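Local atomic coordinates of GCN5-related N-acetyltransferase (PDB entry 3TT2), a protein that probably transfers an acyl group, most likely acetyl from acetyl-coenzyme A as in other GNAT-family enzymes, to an acceptor that is not identified. Residues I158-W169 with A266-Y276; Y188-G196 with I249-P257. All blocks are in the same frame, centred on the assembly; numbering follows the deposited sequence.

Contact 1: I158-W169 with A266-Y276; sequences ITLDQPPPAPEW and ALLQEVFGVYY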
loop_
_atom_site.group_PDB
_atom_site.type_symbol
_atom_site.label_atom_id
_atom_site.label_comp_id
_atom_site.label_asym_id
_atom_site.label_seq_id
_atom_site.Cartn_x
_atom_site.Cartn_y
_atom_site.Cartn_z
ATOM N N ILE A 158 14.300 4.253 -3.744
ATOM C CA ILE A 158 15.589 4.422 -4.420
ATOM C C ILE A 158 15.583 5.635 -5.350
ATOM O O ILE A 158 14.626 5.849 -6.089
ATOM C CB ILE A 158 16.024 3.150 -5.199
ATOM C CG1 ILE A 158 17.473 3.297 -5.664
ATOM C CG2 ILE A 158 15.074 2.859 -6.356
ATOM C CD1 ILE A 158 17.996 2.164 -6.516
ATOM N N THR A 159 16.673 6.394 -5.349
ATOM C CA THR A 159 16.776 7.628 -6.113
ATOM C C THR A 159 17.758 7.361 -7.219
ATOM O O THR A 159 18.902 7.011 -6.930
ATOM C CB THR A 159 17.375 8.705 -5.246
ATOM O OG1 THR A 159 16.400 9.153 -4.309
ATOM C CG2 THR A 159 17.807 9.881 -6.062
ATOM N N LEU A 160 17.355 7.475 -8.485
ATOM C CA LEU A 160 18.317 7.096 -9.483
ATOM C C LEU A 160 18.881 8.319 -10.133
ATOM O O LEU A 160 18.388 8.735 -11.187
ATOM C CB LEU A 160 17.520 6.370 -10.559
ATOM C CG LEU A 160 16.747 5.103 -10.148
ATOM C CD1 LEU A 160 15.647 4.742 -11.133
ATOM C CD2 LEU A 160 17.652 3.875 -9.953
ATOM N N ASP A 161 20.029 8.785 -9.635
ATOM C CA ASP A 161 20.697 9.930 -10.238
ATOM C C ASP A 161 21.848 9.430 -11.069
ATOM O O ASP A 161 22.480 10.197 -11.767
ATOM C CB ASP A 161 21.226 10.893 -9.169
ATOM C CG ASP A 161 20.130 11.671 -8.472
ATOM O OD1 ASP A 161 19.067 11.858 -9.107
ATOM O OD2 ASP A 161 20.351 12.100 -7.301
ATOM N N GLN A 162 22.108 8.131 -10.977
ATOM C CA GLN A 162 23.278 7.519 -11.573
ATOM C C GLN A 162 22.832 6.173 -12.069
ATOM O O GLN A 162 22.034 5.524 -11.406
ATOM C CB GLN A 162 24.331 7.276 -10.507
ATOM C CG GLN A 162 24.639 8.479 -9.683
ATOM C CD GLN A 162 26.107 8.756 -9.637
ATOM O OE1 GLN A 162 26.825 8.463 -10.592
ATOM N NE2 GLN A 162 26.576 9.318 -8.523
ATOM N N PRO A 163 23.373 5.726 -13.212
ATOM C CA PRO A 163 22.951 4.451 -13.809
ATOM C C PRO A 163 23.141 3.296 -12.851
ATOM O O PRO A 163 24.228 3.139 -12.309
ATOM C CB PRO A 163 23.885 4.285 -15.019
ATOM C CG PRO A 163 24.982 5.296 -14.831
ATOM C CD PRO A 163 24.401 6.411 -14.015
ATOM N N PRO A 164 22.091 2.484 -12.666
ATOM C CA PRO A 164 22.111 1.276 -11.849
ATOM C C PRO A 164 23.106 0.255 -12.389
ATOM O O PRO A 164 23.571 0.356 -13.527
ATOM C CB PRO A 164 20.682 0.725 -12.007
ATOM C CG PRO A 164 19.868 1.868 -12.393
ATOM C CD PRO A 164 20.766 2.696 -13.268
ATOM N N PRO A 165 23.473 -0.711 -11.554
ATOM C CA PRO A 165 24.276 -1.825 -12.040
ATOM C C PRO A 165 23.502 -2.619 -13.075
ATOM O O PRO A 165 22.281 -2.715 -12.957
ATOM C CB PRO A 165 24.468 -2.661 -10.782
ATOM C CG PRO A 165 24.427 -1.651 -9.680
ATOM C CD PRO A 165 23.331 -0.738 -10.089
ATOM N N ALA A 166 24.209 -3.152 -14.075
ATOM C CA ALA A 166 23.649 -4.096 -15.042
ATOM C C ALA A 166 23.276 -5.398 -14.352
ATOM O O ALA A 166 24.076 -5.973 -13.598
ATOM C CB ALA A 166 24.643 -4.375 -16.152
ATOM N N PRO A 167 22.052 -5.866 -14.606
ATOM C CA PRO A 167 21.519 -7.069 -13.980
ATOM C C PRO A 167 22.444 -8.218 -14.288
ATOM O O PRO A 167 22.900 -8.295 -15.425
ATOM C CB PRO A 167 20.210 -7.269 -14.732
ATOM C CG PRO A 167 19.821 -5.891 -15.176
ATOM C CD PRO A 167 21.111 -5.294 -15.582
ATOM N N GLU A 168 22.738 -9.076 -13.319
ATOM C CA GLU A 168 23.440 -10.302 -13.635
ATOM C C GLU A 168 22.393 -11.408 -13.646
ATOM O O GLU A 168 21.932 -11.868 -12.593
ATOM C CB GLU A 168 24.500 -10.606 -12.576
ATOM C CG GLU A 168 25.680 -9.638 -12.544
ATOM C CD GLU A 168 26.769 -10.068 -11.557
ATOM O OE1 GLU A 168 26.650 -11.171 -10.972
ATOM O OE2 GLU A 168 27.744 -9.302 -11.367
ATOM N N TRP A 169 22.049 -11.874 -14.841
ATOM C CA TRP A 169 21.020 -12.896 -14.956
ATOM C C TRP A 169 21.600 -14.301 -14.825
ATOM O O TRP A 169 22.607 -14.649 -15.448
ATOM C CB TRP A 169 20.237 -12.760 -16.261
ATOM C CG TRP A 169 19.325 -11.632 -16.286
ATOM C CD1 TRP A 169 19.606 -10.402 -16.706
ATOM C CD2 TRP A 169 17.944 -11.620 -15.880
ATOM N NE1 TRP A 169 18.500 -9.582 -16.590
ATOM C CE2 TRP A 169 17.466 -10.315 -16.080
ATOM C CE3 TRP A 169 17.079 -12.578 -15.361
ATOM C CZ2 TRP A 169 16.156 -9.941 -15.780
ATOM C CZ3 TRP A 169 15.781 -12.209 -15.066
ATOM C CH2 TRP A 169 15.329 -10.902 -15.283
ATOM N N ALA A 266 17.997 -9.573 -10.142
ATOM C CA ALA A 266 18.092 -9.245 -11.557
ATOM C C ALA A 266 16.852 -8.512 -12.010
ATOM O O ALA A 266 16.958 -7.529 -12.751
ATOM C CB ALA A 266 18.283 -10.487 -12.390
ATOM N N LEU A 267 15.676 -8.984 -11.591
ATOM C CA LEU A 267 14.431 -8.327 -12.010
ATOM C C LEU A 267 14.419 -6.868 -11.564
ATOM O O LEU A 267 14.133 -5.986 -12.348
ATOM C CB LEU A 267 13.180 -9.037 -11.498
ATOM C CG LEU A 267 12.714 -10.165 -12.411
ATOM C CD1 LEU A 267 11.592 -10.963 -11.753
ATOM C CD2 LEU A 267 12.286 -9.646 -13.756
ATOM N N LEU A 268 14.758 -6.635 -10.304
ATOM C CA LEU A 268 14.736 -5.306 -9.766
ATOM C C LEU A 268 15.752 -4.420 -10.478
ATOM O O LEU A 268 15.414 -3.331 -10.926
ATOM C CB LEU A 268 14.991 -5.334 -8.260
ATOM C CG LEU A 268 13.771 -5.610 -7.380
ATOM C CD1 LEU A 268 14.158 -5.558 -5.903
ATOM C CD2 LEU A 268 12.621 -4.651 -7.671
ATOM N N GLN A 269 16.987 -4.895 -10.585
ATOM C CA GLN A 269 18.047 -4.137 -11.251
ATOM C C GLN A 269 17.670 -3.762 -12.690
ATOM O O GLN A 269 17.896 -2.627 -13.122
ATOM C CB GLN A 269 19.374 -4.895 -11.206
ATOM C CG GLN A 269 20.030 -4.880 -9.839
ATOM C CD GLN A 269 21.296 -5.756 -9.749
ATOM O OE1 GLN A 269 21.442 -6.764 -10.464
ATOM N NE2 GLN A 269 22.217 -5.364 -8.857
ATOM N N GLU A 270 17.074 -4.703 -13.418
ATOM C CA GLU A 270 16.578 -4.424 -14.763
ATOM C C GLU A 270 15.459 -3.359 -14.811
ATOM O O GLU A 270 15.495 -2.462 -15.667
ATOM C CB GLU A 270 16.140 -5.711 -15.453
ATOM C CG GLU A 270 15.751 -5.549 -16.912
ATOM C CD GLU A 270 16.879 -5.839 -17.892
ATOM O OE1 GLU A 270 16.979 -5.104 -18.898
ATOM O OE2 GLU A 270 17.655 -6.796 -17.677
ATOM N N VAL A 271 14.485 -3.454 -13.898
ATOM C CA VAL A 271 13.385 -2.480 -13.823
ATOM C C VAL A 271 13.931 -1.093 -13.522
ATOM O O VAL A 271 13.495 -0.111 -14.104
ATOM C CB VAL A 271 12.329 -2.844 -12.759
ATOM C CG1 VAL A 271 11.153 -1.948 -12.879
ATOM C CG2 VAL A 271 11.842 -4.204 -12.994
ATOM N N PHE A 272 14.904 -1.027 -12.625
ATOM C CA PHE A 272 15.552 0.230 -12.299
ATOM C C PHE A 272 16.252 0.836 -13.514
ATOM O O PHE A 272 16.276 2.047 -13.699
ATOM C CB PHE A 272 16.520 0.048 -11.130
ATOM C CG PHE A 272 15.834 -0.271 -9.832
ATOM C CD1 PHE A 272 14.473 -0.120 -9.708
ATOM C CD2 PHE A 272 16.553 -0.724 -8.734
ATOM C CE1 PHE A 272 13.842 -0.406 -8.513
ATOM C CE2 PHE A 272 15.927 -1.011 -7.532
ATOM C CZ PHE A 272 14.575 -0.857 -7.421
ATOM N N GLY A 273 16.815 -0.008 -14.355
ATOM C CA GLY A 273 17.469 0.502 -15.533
ATOM C C GLY A 273 16.464 1.152 -16.453
ATOM O O GLY A 273 16.735 2.198 -17.013
ATOM N N VAL A 274 15.296 0.537 -16.599
ATOM C CA VAL A 274 14.246 1.084 -17.451
ATOM C C VAL A 274 13.766 2.446 -16.943
ATOM O O VAL A 274 13.578 3.383 -17.728
ATOM C CB VAL A 274 13.047 0.146 -17.530
ATOM C CG1 VAL A 274 11.886 0.846 -18.182
ATOM C CG2 VAL A 274 13.407 -1.125 -18.283
ATOM N N TYR A 275 13.585 2.547 -15.628
ATOM C CA TYR A 275 13.175 3.794 -15.000
ATOM C C TYR A 275 14.250 4.836 -15.181
ATOM O O TYR A 275 13.964 6.014 -15.449
ATOM C CB TYR A 275 12.958 3.611 -13.499
ATOM C CG TYR A 275 11.609 3.081 -13.099
ATOM C CD1 TYR A 275 10.455 3.817 -13.323
ATOM C CD2 TYR A 275 11.494 1.864 -12.457
ATOM C CE1 TYR A 275 9.209 3.327 -12.943
ATOM C CE2 TYR A 275 10.271 1.368 -12.081
ATOM C CZ TYR A 275 9.127 2.093 -12.328
ATOM O OH TYR A 275 7.911 1.585 -11.930
ATOM N N TYR A 276 15.493 4.407 -14.996
ATOM C CA TYR A 276 16.581 5.355 -15.042
ATOM C C TYR A 276 16.691 5.922 -16.434
ATOM O O TYR A 276 16.798 7.121 -16.611
ATOM C CB TYR A 276 17.911 4.741 -14.637
ATOM C CG TYR A 276 19.059 5.697 -14.878
ATOM C CD1 TYR A 276 19.313 6.756 -13.990
ATOM C CD2 TYR A 276 19.880 5.570 -16.004
ATOM C CE1 TYR A 276 20.359 7.655 -14.218
ATOM C CE2 TYR A 276 20.928 6.465 -16.237
ATOM C CZ TYR A 276 21.153 7.496 -15.338
ATOM O OH TYR A 276 22.173 8.366 -15.558
#

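Contact 2: Y188-G196 with I249-P257; sequences YEAVEEAFG and IGSVGVRRP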
loop_
_atom_site.group_PDB
_atom_site.type_symbol
_atom_site.label_atom_id
_atom_site.label_comp_id
_atom_site.label_asym_id
_atom_site.label_seq_id
_atom_site.Cartn_x
_atom_site.Cartn_y
_atom_site.Cartn_z
ATOM N N TYR A 188 -0.367 -13.300 -15.583
ATOM C CA TYR A 188 -1.326 -13.452 -14.515
ATOM C C TYR A 188 -1.142 -14.755 -13.716
ATOM O O TYR A 188 -1.272 -14.758 -12.495
ATOM C CB TYR A 188 -2.734 -13.400 -15.090
ATOM C CG TYR A 188 -3.745 -13.908 -14.112
ATOM C CD1 TYR A 188 -4.130 -13.127 -13.032
ATOM C CD2 TYR A 188 -4.298 -15.185 -14.240
ATOM C CE1 TYR A 188 -5.053 -13.586 -12.120
ATOM C CE2 TYR A 188 -5.228 -15.648 -13.334
ATOM C CZ TYR A 188 -5.594 -14.845 -12.273
ATOM O OH TYR A 188 -6.510 -15.286 -11.356
ATOM N N GLU A 189 -0.862 -15.859 -14.402
ATOM C CA GLU A 189 -0.704 -17.149 -13.729
ATOM C C GLU A 189 0.537 -17.169 -12.857
ATOM O O GLU A 189 0.561 -17.775 -11.789
ATOM C CB GLU A 189 -0.629 -18.292 -14.745
ATOM C CG GLU A 189 -1.945 -18.590 -15.428
ATOM C CD GLU A 189 -1.816 -19.629 -16.536
ATOM O OE1 GLU A 189 -0.671 -19.947 -16.948
ATOM O OE2 GLU A 189 -2.870 -20.131 -16.993
ATOM N N ALA A 190 1.575 -16.507 -13.342
ATOM C CA ALA A 190 2.843 -16.470 -12.649
ATOM C C ALA A 190 2.727 -15.602 -11.410
ATOM O O ALA A 190 3.333 -15.895 -10.394
ATOM C CB ALA A 190 3.908 -15.945 -13.566
ATOM N N VAL A 191 1.938 -14.538 -11.506
ATOM C CA VAL A 191 1.720 -13.622 -10.392
ATOM C C VAL A 191 0.862 -14.270 -9.306
ATOM O O VAL A 191 1.099 -14.077 -8.116
ATOM C CB VAL A 191 1.052 -12.304 -10.863
ATOM C CG1 VAL A 191 0.662 -11.436 -9.683
ATOM C CG2 VAL A 191 1.976 -11.523 -11.765
ATOM N N GLU A 192 -0.131 -15.053 -9.716
ATOM C CA GLU A 192 -1.064 -15.637 -8.762
ATOM C C GLU A 192 -0.438 -16.801 -8.043
ATOM O O GLU A 192 -0.915 -17.238 -7.004
ATOM C CB GLU A 192 -2.349 -16.078 -9.452
ATOM C CG GLU A 192 -3.365 -14.961 -9.582
ATOM C CD GLU A 192 -3.762 -14.357 -8.239
ATOM O OE1 GLU A 192 -4.626 -14.947 -7.552
ATOM O OE2 GLU A 192 -3.209 -13.293 -7.872
ATOM N N GLU A 193 0.643 -17.297 -8.616
ATOM C CA GLU A 193 1.373 -18.429 -8.081
ATOM C C GLU A 193 2.491 -17.909 -7.195
ATOM O O GLU A 193 2.544 -18.228 -6.006
ATOM C CB GLU A 193 1.918 -19.290 -9.214
ATOM C CG GLU A 193 2.804 -20.426 -8.759
ATOM C CD GLU A 193 3.281 -21.281 -9.919
ATOM O OE1 GLU A 193 2.639 -21.237 -10.992
ATOM O OE2 GLU A 193 4.298 -21.994 -9.761
ATOM N N ALA A 194 3.392 -17.132 -7.801
ATOM C CA ALA A 194 4.549 -16.549 -7.119
ATOM C C ALA A 194 4.152 -15.857 -5.830
ATOM O O ALA A 194 4.886 -15.875 -4.842
ATOM C CB ALA A 194 5.279 -15.563 -8.033
ATOM N N PHE A 195 2.989 -15.233 -5.847
ATOM C CA PHE A 195 2.539 -14.519 -4.680
ATOM C C PHE A 195 1.472 -15.286 -3.918
ATOM O O PHE A 195 1.706 -15.662 -2.775
ATOM C CB PHE A 195 2.150 -13.088 -5.053
ATOM C CG PHE A 195 3.242 -12.362 -5.784
ATOM C CD1 PHE A 195 4.405 -11.995 -5.127
ATOM C CD2 PHE A 195 3.128 -12.092 -7.136
ATOM C CE1 PHE A 195 5.416 -11.356 -5.802
ATOM C CE2 PHE A 195 4.135 -11.451 -7.817
ATOM C CZ PHE A 195 5.281 -11.085 -7.151
ATOM N N GLY A 196 0.322 -15.512 -4.548
ATOM C CA GLY A 196 -0.766 -16.261 -3.941
ATOM C C GLY A 196 -0.315 -17.355 -2.984
ATOM O O GLY A 196 -1.069 -18.248 -2.615
ATOM N N ILE A 249 6.571 -0.066 -7.682
ATOM C CA ILE A 249 6.636 -1.469 -8.046
ATOM C C ILE A 249 5.701 -2.245 -7.147
ATOM O O ILE A 249 5.942 -2.389 -5.947
ATOM C CB ILE A 249 8.083 -2.019 -7.958
ATOM C CG1 ILE A 249 8.995 -1.217 -8.869
ATOM C CG2 ILE A 249 8.148 -3.465 -8.371
ATOM C CD1 ILE A 249 10.418 -1.575 -8.705
ATOM N N GLY A 250 4.620 -2.743 -7.729
ATOM C CA GLY A 250 3.684 -3.506 -6.941
ATOM C C GLY A 250 4.272 -4.815 -6.459
ATOM O O GLY A 250 4.380 -5.051 -5.254
ATOM N N SER A 251 4.700 -5.661 -7.388
ATOM C CA SER A 251 5.163 -6.981 -6.979
ATOM C C SER A 251 6.399 -7.452 -7.722
ATOM O O SER A 251 6.387 -7.574 -8.945
ATOM C CB SER A 251 4.027 -8.002 -7.140
ATOM O OG SER A 251 3.634 -8.143 -8.503
ATOM N N VAL A 252 7.450 -7.754 -6.979
ATOM C CA VAL A 252 8.533 -8.525 -7.553
ATOM C C VAL A 252 8.464 -9.923 -6.937
ATOM O O VAL A 252 8.217 -10.061 -5.747
ATOM C CB VAL A 252 9.886 -7.876 -7.291
ATOM C CG1 VAL A 252 10.085 -7.632 -5.784
ATOM C CG2 VAL A 252 10.993 -8.733 -7.880
ATOM N N GLY A 253 8.609 -10.968 -7.741
ATOM C CA GLY A 253 8.518 -12.308 -7.186
ATOM C C GLY A 253 8.895 -13.463 -8.088
ATOM O O GLY A 253 8.796 -13.381 -9.303
ATOM N N VAL A 254 9.287 -14.573 -7.478
ATOM C CA VAL A 254 9.750 -15.715 -8.237
ATOM C C VAL A 254 8.899 -16.910 -7.879
ATOM O O VAL A 254 8.570 -17.097 -6.720
ATOM C CB VAL A 254 11.249 -15.978 -7.977
ATOM C CG1 VAL A 254 11.750 -17.107 -8.838
ATOM C CG2 VAL A 254 12.050 -14.731 -8.281
ATOM N N ARG A 255 8.507 -17.700 -8.877
ATOM C CA ARG A 255 7.783 -18.951 -8.638
ATOM C C ARG A 255 8.690 -19.929 -7.910
ATOM O O ARG A 255 9.898 -19.913 -8.115
ATOM C CB ARG A 255 7.260 -19.507 -9.958
ATOM C CG ARG A 255 5.994 -18.790 -10.390
ATOM C CD ARG A 255 5.735 -18.829 -11.857
ATOM N NE ARG A 255 5.528 -20.190 -12.312
ATOM C CZ ARG A 255 4.740 -20.519 -13.329
ATOM N NH1 ARG A 255 4.073 -19.566 -13.974
ATOM N NH2 ARG A 255 4.619 -21.795 -13.694
ATOM N N ARG A 256 8.117 -20.764 -7.045
ATOM C CA ARG A 256 8.924 -21.566 -6.108
ATOM C C ARG A 256 10.090 -22.375 -6.695
ATOM O O ARG A 256 11.186 -22.356 -6.139
ATOM C CB ARG A 256 8.050 -22.428 -5.188
ATOM C CG ARG A 256 8.845 -23.330 -4.226
ATOM C CD ARG A 256 7.955 -23.978 -3.159
ATOM N NE ARG A 256 7.300 -22.967 -2.329
ATOM C CZ ARG A 256 5.983 -22.812 -2.223
ATOM N NH1 ARG A 256 5.162 -23.619 -2.881
ATOM N NH2 ARG A 256 5.483 -21.856 -1.448
ATOM N N PRO A 257 9.869 -23.073 -7.821
ATOM C CA PRO A 257 10.952 -23.888 -8.376
ATOM C C PRO A 257 12.164 -23.071 -8.797
ATOM O O PRO A 257 13.258 -23.623 -8.937
ATOM C CB PRO A 257 10.331 -24.466 -9.638
ATOM C CG PRO A 257 8.884 -24.429 -9.402
ATOM C CD PRO A 257 8.647 -23.193 -8.628
#

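Contact 1: I158-W169 with A266-Y276
Ala266 CB sits over the indole of Trp169, 3.7 Å from the centroid of its six-membered ring, one of three CH-pi contacts here. Pro163 CA lies above the middle of the Tyr276 ring, 3.8 Å from its centroid, and Ile158 CG2 approaches a face of Phe272 nearer its rim. Tyr276 CG stands anti to the backbone N (chi1 172°), which carries the ring against the backbone of residues 160-163, where Leu160 O lies in the ring plane at its edge, 3.6 Å from Tyr276 CD1.

Residues 163-167 run extended with polyproline II angles, antiparallel to helix 263-278. They belong to the linker that leaves strand 148-159 and joins the two GNAT-type halves of the chain, so the linker is laid along a helix of the second half.

Apolar packing fills in between. Pro164 CG rests against Phe272 CB at 4.0 Å, Leu160 CD1 meets Tyr275 CB at 3.8 Å, and Leu267 CD2 touches the indole edge at Trp169 CH2.

One hydrogen bond crosses the contact: Trp169 NE1 donates to Glu270 OE2 (3.1 Å, 158° at the hydrogen), with the acceptor close to the indole plane. The Glu270 chain bends at chi2 (95°), carrying its carboxylate past Pro167 CG to the indole. At the other end of the linker segment, Asp161 forms a salt bridge with Arg281.

Contact 2: Y188-G196 with I249-P257
Ser251 CB lies over one face of the Phe195 ring, 3.3 Å from Phe195 CZ, with Ser251 OG beside CE2 of the same ring. The next peptide lines the edge of that ring: Val252 O and Gly253 N both lie near its plane, while the Val252 side chain points to the other side of the strand. Gly253 lets the helix end come close, since a side chain here would run into Phe195 CE1, which lies 3.5 Å from Gly253 CA. Val254 offers its backbone, with Val254 O 3.9 Å from Ala194 CB; its side chain points away from the helix and lies about 4 Å from a bound sulfate.

Arg255 carries most of the remaining contact. Its CG packs on Ala194 CB at 4.1 Å, and a bend at chi3 (63°) folds the guanidinium along the helix, bringing Arg255 NH1 to 3.6 Å from Ala190 CB. The extended Glu193 chain crosses it at about a right angle and sets OE1 above the guanidinium, 3.3 Å from Arg255 NE. The salt bridge rests on charge alone, because the oxygen sits over the guanidinium face and no N-H points at it; the two planes are 44° apart. An alanine in place of Arg255 would be likely to leave the Glu193 carboxylate without its opposite charge and to take away the cover that the arginine chain gives Ala190 and Ala194.

Helix 184-194 thus packs against the strand that, in the GNAT fold, leads into the pyrophosphate-binding loop of the acetyl-coenzyme A site; the sulfate beside Val254 is consistent with an anion pocket there.

In the fold
The centres of contacts 1 and 2 lie 20 Å apart. Contact 2 lies wholly in the second GNAT-like half, whereas contact 1 lays the segment that leaves strand 148-159 along a helix of that half. Strand 246-254 of contact 2 is followed directly by helix 263-278 of contact 1, and the two pack together where Ile249 CD1 meets Phe272 CE1 at 3.6 Å and Val252 reaches Leu267 and Leu268. The strand is therefore flanked by helix 184-194 on one side and helix 263-278 on the other. Along the chain, linker 158-169 comes first, then 188-196, 249-257 and 266-276. Together they tie the interdomain linker, through one helix, to the strand approaching the probable cofactor site.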